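Local coordinates for phenylalanine--tRNA ligase beta subunit (Pyrococcus horikoshii, PDB 2CXI), which forms part of the tetrameric enzyme that charges tRNA(Phe) with phenylalanine at the expense of ATP, this chain being an N-terminal fragment of that subunit, at residues P80-K85 / G259-V264; Y106-G111 / N230-V235. One frame throughout, in Å; residues are numbered along the deposited sequence.

Contact 1: P80-K85 / G259-V264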
ATOM      1  N   PRO A  80      25.460   8.723  27.972  1.00 25.50           N
ATOM      2  CA  PRO A  80      25.724   8.402  26.560  1.00 26.80           C
ATOM      3  C   PRO A  80      24.506   8.757  25.724  1.00 27.97           C
ATOM      4  O   PRO A  80      23.385   8.474  26.119  1.00 29.45           O
ATOM      5  CB  PRO A  80      25.963   6.891  26.548  1.00 26.85           C
ATOM      6  CG  PRO A  80      25.459   6.380  27.842  1.00 25.48           C
ATOM      7  CD  PRO A  80      25.413   7.522  28.816  1.00 26.47           C
ATOM      8  N   LYS A  81      24.745   9.387  24.589  1.00 29.35           N
ATOM      9  CA  LYS A  81      23.687   9.941  23.749  1.00 30.62           C
ATOM     10  C   LYS A  81      23.383   8.959  22.635  1.00 29.02           C
ATOM     11  O   LYS A  81      24.290   8.518  21.967  1.00 28.75           O
ATOM     12  CB  LYS A  81      24.173  11.266  23.135  1.00 31.15           C
ATOM     13  CG  LYS A  81      24.637  12.312  24.141  1.00 36.03           C
ATOM     14  CD  LYS A  81      23.619  12.529  25.289  1.00 40.20           C
ATOM     15  CE  LYS A  81      23.965  13.782  26.093  1.00 42.27           C
ATOM     16  NZ  LYS A  81      24.099  13.484  27.544  1.00 42.38           N
ATOM     17  N   TYR A  82      22.111   8.614  22.453  1.00 29.71           N
ATOM     18  CA  TYR A  82      21.688   7.709  21.372  1.00 29.82           C
ATOM     19  C   TYR A  82      20.574   8.309  20.514  1.00 30.34           C
ATOM     20  O   TYR A  82      19.477   8.538  21.018  1.00 32.31           O
ATOM     21  CB  TYR A  82      21.203   6.391  21.979  1.00 30.04           C
ATOM     22  CG  TYR A  82      22.292   5.651  22.713  1.00 29.48           C
ATOM     23  CD1 TYR A  82      23.280   4.945  22.013  1.00 27.45           C
ATOM     24  CD2 TYR A  82      22.318   5.640  24.097  1.00 30.07           C
ATOM     25  CE1 TYR A  82      24.290   4.297  22.683  1.00 26.68           C
ATOM     26  CE2 TYR A  82      23.320   4.966  24.780  1.00 28.85           C
ATOM     27  CZ  TYR A  82      24.293   4.318  24.077  1.00 27.45           C
ATOM     28  OH  TYR A  82      25.274   3.675  24.779  1.00 29.84           O
ATOM     29  N   GLU A  83      20.824   8.573  19.236  1.00 29.00           N
ATOM     30  CA  GLU A  83      19.739   9.102  18.406  1.00 29.33           C
ATOM     31  C   GLU A  83      18.946   7.923  17.794  1.00 27.46           C
ATOM     32  O   GLU A  83      19.525   6.938  17.327  1.00 26.79           O
ATOM     33  CB  GLU A  83      20.324  10.004  17.337  1.00 30.72           C
ATOM     34  CG  GLU A  83      19.339  10.618  16.370  1.00 35.61           C
ATOM     35  CD  GLU A  83      20.015  10.899  15.046  1.00 42.05           C
ATOM     36  OE1 GLU A  83      20.818  11.847  14.981  1.00 44.47           O
ATOM     37  OE2 GLU A  83      19.755  10.156  14.077  1.00 45.95           O
ATOM     38  N   VAL A  84      17.629   7.989  17.849  1.00 25.08           N
ATOM     39  CA  VAL A  84      16.833   6.939  17.251  1.00 24.59           C
ATOM     40  C   VAL A  84      15.960   7.652  16.238  1.00 25.55           C
ATOM     41  O   VAL A  84      15.268   8.613  16.591  1.00 25.88           O
ATOM     42  CB  VAL A  84      15.992   6.174  18.302  1.00 24.08           C
ATOM     43  CG1 VAL A  84      15.021   5.150  17.632  1.00 22.54           C
ATOM     44  CG2 VAL A  84      16.924   5.446  19.271  1.00 20.57           C
ATOM     45  N   LYS A  85      16.015   7.219  14.993  1.00 24.90           N
ATOM     46  CA  LYS A  85      15.082   7.747  13.982  1.00 25.70           C
ATOM     47  C   LYS A  85      14.083   6.665  13.576  1.00 25.22           C
ATOM     48  O   LYS A  85      14.434   5.509  13.523  1.00 22.89           O
ATOM     49  CB  LYS A  85      15.871   8.207  12.768  1.00 25.87           C
ATOM     50  CG  LYS A  85      16.751   9.385  13.106  1.00 28.70           C
ATOM     51  CD  LYS A  85      16.968  10.273  11.917  1.00 33.14           C
ATOM     52  CE  LYS A  85      18.340  10.116  11.344  1.00 36.00           C
ATOM     53  NZ  LYS A  85      18.676  11.299  10.504  1.00 37.54           N
ATOM     54  N   GLY A 259      26.720   1.895  14.348  1.00 17.20           N
ATOM     55  CA  GLY A 259      25.335   1.627  13.912  1.00 16.82           C
ATOM     56  C   GLY A 259      24.365   2.773  14.172  1.00 16.72           C
ATOM     57  O   GLY A 259      24.397   3.432  15.225  1.00 17.08           O
ATOM     58  N   LYS A 260      23.472   3.010  13.221  1.00 18.01           N
ATOM     59  CA  LYS A 260      22.422   4.041  13.379  1.00 19.54           C
ATOM     60  C   LYS A 260      21.109   3.344  13.727  1.00 17.27           C
ATOM     61  O   LYS A 260      20.634   2.508  12.972  1.00 18.96           O
ATOM     62  CB  LYS A 260      22.350   4.936  12.116  1.00 20.25           C
ATOM     63  CG  LYS A 260      23.743   5.634  11.868  1.00 22.58           C
ATOM     64  CD  LYS A 260      23.775   6.477  10.595  1.00 25.32           C
ATOM     65  CE  LYS A 260      25.174   7.131  10.416  1.00 31.40           C
ATOM     66  NZ  LYS A 260      25.538   7.219   8.939  1.00 39.23           N
ATOM     67  N   ILE A 261      20.559   3.656  14.898  1.00 16.35           N
ATOM     68  CA  ILE A 261      19.449   2.876  15.457  1.00 15.94           C
ATOM     69  C   ILE A 261      18.148   3.445  14.901  1.00 15.99           C
ATOM     70  O   ILE A 261      17.925   4.661  14.935  1.00 15.56           O
ATOM     71  CB  ILE A 261      19.418   3.000  16.986  1.00 15.63           C
ATOM     72  CG1 ILE A 261      20.715   2.480  17.594  1.00 15.33           C
ATOM     73  CG2 ILE A 261      18.174   2.267  17.575  1.00 14.10           C
ATOM     74  CD1 ILE A 261      20.814   2.758  19.123  1.00 15.61           C
ATOM     75  N   ARG A 262      17.299   2.564  14.393  1.00 16.80           N
ATOM     76  CA  ARG A 262      16.052   2.973  13.749  1.00 17.28           C
ATOM     77  C   ARG A 262      14.942   2.258  14.467  1.00 17.92           C
ATOM     78  O   ARG A 262      15.047   1.039  14.692  1.00 18.39           O
ATOM     79  CB  ARG A 262      16.075   2.566  12.274  1.00 17.56           C
ATOM     80  CG  ARG A 262      17.189   3.244  11.453  1.00 20.00           C
ATOM     81  CD  ARG A 262      17.074   4.761  11.532  1.00 25.54           C
ATOM     82  NE  ARG A 262      18.093   5.513  10.818  1.00 34.57           N
ATOM     83  CZ  ARG A 262      18.923   6.388  11.388  1.00 36.51           C
ATOM     84  NH1 ARG A 262      18.900   6.605  12.720  1.00 38.95           N
ATOM     85  NH2 ARG A 262      19.785   7.039  10.629  1.00 34.32           N
ATOM     86  N   SER A 263      13.887   2.982  14.843  1.00 16.83           N
ATOM     87  CA  SER A 263      12.786   2.389  15.563  1.00 17.37           C
ATOM     88  C   SER A 263      11.791   1.754  14.599  1.00 18.39           C
ATOM     89  O   SER A 263      11.738   2.108  13.418  1.00 18.35           O
ATOM     90  CB  SER A 263      12.069   3.409  16.451  1.00 18.26           C
ATOM     91  OG  SER A 263      11.447   4.408  15.690  1.00 23.22           O
ATOM     92  N   VAL A 264      11.018   0.803  15.106  1.00 17.94           N
ATOM     93  CA  VAL A 264       9.977   0.199  14.304  1.00 19.01           C
ATOM     94  C   VAL A 264       8.657   0.339  15.084  1.00 19.23           C
ATOM     95  O   VAL A 264       8.664   0.516  16.327  1.00 18.92           O
ATOM     96  CB  VAL A 264      10.294  -1.272  13.806  1.00 20.91           C
ATOM     97  CG1 VAL A 264      11.810  -1.583  13.685  1.00 20.00           C
ATOM     98  CG2 VAL A 264       9.577  -2.318  14.557  1.00 21.35           C
TER
HETATM   99  O   HOH W   1      21.772   5.826  16.448  1.00 21.39           O
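Val84 and Ile261 meet on the packed side of this contact, their CG2 methyls 3.8 Å apart. The other methyl of Val84 reaches further along the partner strand: with CG1 set opposite the backbone N (chi1 174°), it comes to 3.6 Å from Ser263 CB. Ile261 is buried, and Val251 and Ala255 of helix 240-255 also pack on it. Two backbone bonds flank Arg262. Lys85 N donates to Ile261 O over 3.2 Å, lying in the carbonyl plane, while Ser263 N reaches Lys85 O at 2.9 Å from above the carbonyl plane. With the CA atoms of Lys85 and Arg262 4.9 Å apart, these bonds mark a parallel bridge, part of the pairing of strands 84-93 and 260-267 in the large mixed sheet; residues 259-264 fall in the B3/4 region of the chain. The face bearing Lys85 and Arg262 is charged but closely stacked. There the two side chains lie alongside each other, pointing the same way; the aliphatic part of Lys85 runs over one face of the guanidinium, with CB 3.4 Å from Arg262 NH1, and Lys260 CB lies over the opposite face. NH1 also donates to Ile261 O, from well above the carbonyl plane, giving that oxygen a second donor. The looser part lies at Glu83, where a water bridges the chains, donating to Glu83 O and accepting from Ile261 N. Glu83 OE2 stands 3.9 Å from Arg262 NH1, although carboxylate and guanidinium planes are only 11° apart; Lys85 NZ reaches the same OE2 at equally long range, completing a salt-bridge network.

Contact 2: Y106-G111 / N230-V235; sequences YAIVEG and NVFIDV
Ala107 and Ile233 form a hydrogen-bonded pair in this antiparallel ladder, and Val109 with Val231 forms the next. Four backbone bonds hold them, the straightest being Ile233 N to Ala107 O at 2.8 Å, with 171° at the hydrogen. The strand axes run at 157° to each other. Strands 103-110 and 231-237 are thus neighbours in the mixed sheet; beyond them Ile108 bonds to Arg262 of strand 260-267 and Phe232 to Phe145 of strand 140-146, and residues 230-235 belong to the B3/4 region. A side-chain bond extends the ladder past its end: Asn230 OD1 accepts from Gly111 N at 3.2 Å, the donor tilted from the carbonyl plane, while the amide nitrogen of Asn230 is held by Asp148.

Apolar contacts divide between two faces. On one, Val109 CB meets Val231 CG1 at 3.6 Å, and Val109 CG2 touches Ile233 CD1; helix 240-255 packs against this face, Leu254 touching both valines. On the other, the rings of Tyr106 and Phe232 have planes 15° apart but are slid so far, with centroids separated by 5.8 Å, that they barely overlap. The anti first torsion of Phe232 swings its ring toward Tyr106, bringing CZ to 3.6 Å from Tyr106 CD1. Ile108 CG1 approaches the edge of the phenyl ring, near its plane. Tyr106 CE1 packs tightly on the methylene of Asp234, 3.2 Å from CB.

The polar link on this aromatic face is a water, 2.8 Å from both Tyr106 OH and Asp234 OD1, donating to the carboxylate. Two polar groups of buried residues are thus accommodated beside apolar rings through solvent.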
ATOM      1  N   TYR A 106      11.343  -4.940  18.557  1.00 13.39           N
ATOM      2  CA  TYR A 106      12.130  -4.961  17.324  1.00 13.83           C
ATOM      3  C   TYR A 106      12.945  -3.681  17.148  1.00 13.92           C
ATOM      4  O   TYR A 106      12.554  -2.598  17.599  1.00 13.83           O
ATOM      5  CB  TYR A 106      11.194  -5.153  16.098  1.00 13.38           C
ATOM      6  CG  TYR A 106      10.323  -6.387  16.305  1.00 14.30           C
ATOM      7  CD1 TYR A 106      10.762  -7.646  15.895  1.00 13.05           C
ATOM      8  CD2 TYR A 106       9.118  -6.293  16.993  1.00 12.22           C
ATOM      9  CE1 TYR A 106      10.010  -8.789  16.154  1.00 14.32           C
ATOM     10  CE2 TYR A 106       8.363  -7.416  17.263  1.00 12.14           C
ATOM     11  CZ  TYR A 106       8.826  -8.657  16.847  1.00 12.57           C
ATOM     12  OH  TYR A 106       8.083  -9.746  17.160  1.00 14.98           O
ATOM     13  N   ALA A 107      14.039  -3.808  16.416  1.00 14.96           N
ATOM     14  CA  ALA A 107      14.821  -2.652  16.018  1.00 15.66           C
ATOM     15  C   ALA A 107      15.549  -2.939  14.710  1.00 15.09           C
ATOM     16  O   ALA A 107      15.784  -4.097  14.326  1.00 15.05           O
ATOM     17  CB  ALA A 107      15.803  -2.242  17.149  1.00 14.99           C
ATOM     18  N   ILE A 108      15.899  -1.856  14.035  1.00 15.11           N
ATOM     19  CA  ILE A 108      16.804  -1.921  12.914  1.00 14.79           C
ATOM     20  C   ILE A 108      18.032  -1.108  13.280  1.00 14.27           C
ATOM     21  O   ILE A 108      17.931  -0.017  13.812  1.00 15.17           O
ATOM     22  CB  ILE A 108      16.123  -1.374  11.622  1.00 14.40           C
ATOM     23  CG1 ILE A 108      14.966  -2.285  11.235  1.00 16.54           C
ATOM     24  CG2 ILE A 108      17.156  -1.219  10.441  1.00 14.55           C
ATOM     25  CD1 ILE A 108      13.920  -1.599  10.313  1.00 22.27           C
ATOM     26  N   VAL A 109      19.194  -1.644  12.979  1.00 14.61           N
ATOM     27  CA  VAL A 109      20.441  -0.873  13.137  1.00 14.86           C
ATOM     28  C   VAL A 109      21.140  -0.805  11.758  1.00 16.02           C
ATOM     29  O   VAL A 109      21.476  -1.854  11.179  1.00 16.55           O
ATOM     30  CB  VAL A 109      21.367  -1.494  14.187  1.00 14.22           C
ATOM     31  CG1 VAL A 109      22.629  -0.625  14.399  1.00 14.44           C
ATOM     32  CG2 VAL A 109      20.659  -1.645  15.516  1.00 16.42           C
ATOM     33  N   GLU A 110      21.344   0.416  11.231  1.00 16.33           N
ATOM     34  CA  GLU A 110      21.865   0.571   9.847  1.00 17.95           C
ATOM     35  C   GLU A 110      23.324   0.989   9.830  1.00 17.76           C
ATOM     36  O   GLU A 110      23.800   1.539  10.813  1.00 18.57           O
ATOM     37  CB  GLU A 110      21.062   1.643   9.081  1.00 17.83           C
ATOM     38  CG  GLU A 110      19.629   1.201   8.865  1.00 21.84           C
ATOM     39  CD  GLU A 110      18.803   2.215   8.092  1.00 26.85           C
ATOM     40  OE1 GLU A 110      19.134   3.397   8.145  1.00 30.99           O
ATOM     41  OE2 GLU A 110      17.812   1.815   7.449  1.00 31.15           O
ATOM     42  N   GLY A 111      24.009   0.753   8.703  1.00 18.49           N
ATOM     43  CA  GLY A 111      25.332   1.369   8.422  1.00 19.25           C
ATOM     44  C   GLY A 111      26.470   0.683   9.151  1.00 20.41           C
ATOM     45  O   GLY A 111      27.489   1.307   9.474  1.00 20.63           O
ATOM     46  N   ASN A 230      22.876  -3.798   7.491  1.00 18.86           N
ATOM     47  CA  ASN A 230      21.655  -3.351   8.172  1.00 19.19           C
ATOM     48  C   ASN A 230      21.033  -4.557   8.834  1.00 18.56           C
ATOM     49  O   ASN A 230      20.738  -5.537   8.168  1.00 18.29           O
ATOM     50  CB  ASN A 230      20.650  -2.752   7.162  1.00 18.27           C
ATOM     51  CG  ASN A 230      21.247  -1.593   6.372  1.00 21.76           C
ATOM     52  OD1 ASN A 230      21.747  -0.636   6.954  1.00 17.11           O
ATOM     53  ND2 ASN A 230      21.232  -1.700   5.037  1.00 21.92           N
ATOM     54  N   VAL A 231      20.923  -4.517  10.155  1.00 18.72           N
ATOM     55  CA  VAL A 231      20.463  -5.668  10.929  1.00 19.24           C
ATOM     56  C   VAL A 231      19.054  -5.410  11.456  1.00 18.53           C
ATOM     57  O   VAL A 231      18.728  -4.295  11.892  1.00 19.09           O
ATOM     58  CB  VAL A 231      21.457  -6.039  12.096  1.00 20.47           C
ATOM     59  CG1 VAL A 231      21.836  -4.862  12.865  1.00 23.94           C
ATOM     60  CG2 VAL A 231      20.820  -6.932  13.081  1.00 24.23           C
ATOM     61  N   PHE A 232      18.232  -6.452  11.401  1.00 15.61           N
ATOM     62  CA  PHE A 232      16.894  -6.426  11.963  1.00 14.95           C
ATOM     63  C   PHE A 232      16.958  -7.340  13.211  1.00 14.03           C
ATOM     64  O   PHE A 232      17.405  -8.506  13.139  1.00 14.10           O
ATOM     65  CB  PHE A 232      15.862  -6.924  10.923  1.00 13.25           C
ATOM     66  CG  PHE A 232      14.448  -7.059  11.475  1.00 16.99           C
ATOM     67  CD1 PHE A 232      13.925  -8.328  11.818  1.00 16.27           C
ATOM     68  CD2 PHE A 232      13.642  -5.920  11.657  1.00 16.80           C
ATOM     69  CE1 PHE A 232      12.620  -8.456  12.343  1.00 18.10           C
ATOM     70  CE2 PHE A 232      12.328  -6.055  12.192  1.00 16.53           C
ATOM     71  CZ  PHE A 232      11.832  -7.310  12.522  1.00 14.39           C
ATOM     72  N   ILE A 233      16.563  -6.804  14.350  1.00 14.40           N
ATOM     73  CA  ILE A 233      16.673  -7.592  15.624  1.00 14.31           C
ATOM     74  C   ILE A 233      15.293  -7.852  16.199  1.00 13.54           C
ATOM     75  O   ILE A 233      14.473  -6.930  16.247  1.00 13.97           O
ATOM     76  CB  ILE A 233      17.540  -6.835  16.664  1.00 14.55           C
ATOM     77  CG1 ILE A 233      18.974  -6.533  16.138  1.00 14.54           C
ATOM     78  CG2 ILE A 233      17.606  -7.631  18.048  1.00 14.17           C
ATOM     79  CD1 ILE A 233      19.573  -5.271  16.820  1.00 15.61           C
ATOM     80  N   ASP A 234      15.015  -9.087  16.628  1.00 12.98           N
ATOM     81  CA  ASP A 234      13.750  -9.359  17.333  1.00 13.96           C
ATOM     82  C   ASP A 234      14.079  -9.880  18.730  1.00 13.49           C
ATOM     83  O   ASP A 234      15.076 -10.612  18.900  1.00 13.96           O
ATOM     84  CB  ASP A 234      12.828 -10.327  16.568  1.00 12.50           C
ATOM     85  CG  ASP A 234      13.154 -11.825  16.821  1.00 16.31           C
ATOM     86  OD1 ASP A 234      12.346 -12.540  17.485  1.00 12.59           O
ATOM     87  OD2 ASP A 234      14.201 -12.364  16.412  1.00 17.18           O
ATOM     88  N   VAL A 235      13.271  -9.500  19.714  1.00 13.79           N
ATOM     89  CA  VAL A 235      13.404 -10.074  21.048  1.00 14.29           C
ATOM     90  C   VAL A 235      12.033 -10.458  21.515  1.00 14.50           C
ATOM     91  O   VAL A 235      11.114  -9.635  21.451  1.00 14.49           O
ATOM     92  CB  VAL A 235      13.964  -9.064  22.059  1.00 14.53           C
ATOM     93  CG1 VAL A 235      14.366  -9.808  23.372  1.00 15.66           C
ATOM     94  CG2 VAL A 235      15.154  -8.237  21.460  1.00 13.23           C
TER
HETATM   95  O   HOH W   2       9.675 -12.080  16.967  1.00 15.30           O

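Overall arrangement
Contacts 1 and 2 have centres about 10 Å apart and belong to one mixed sheet. Along the chain the order is 80-85, 106-111, 230-235, 259-264, so contact 2 falls wholly between the two halves of contact 1. In the sheet, strand 260-267 lies between strand 84-93, which it pairs in parallel, and strand 103-110, which runs antiparallel to it; strand 231-237 follows. The contacts join directly where Arg262 N probably bonds to Ile108 O (2.7 Å) and Glu110 N to Lys260 O (2.8 Å). Helix 240-255 touches residues of both. Strands distant in sequence thereby assemble into a continuous sheet, and both contacts lie away from the predicted magnesium-binding residues.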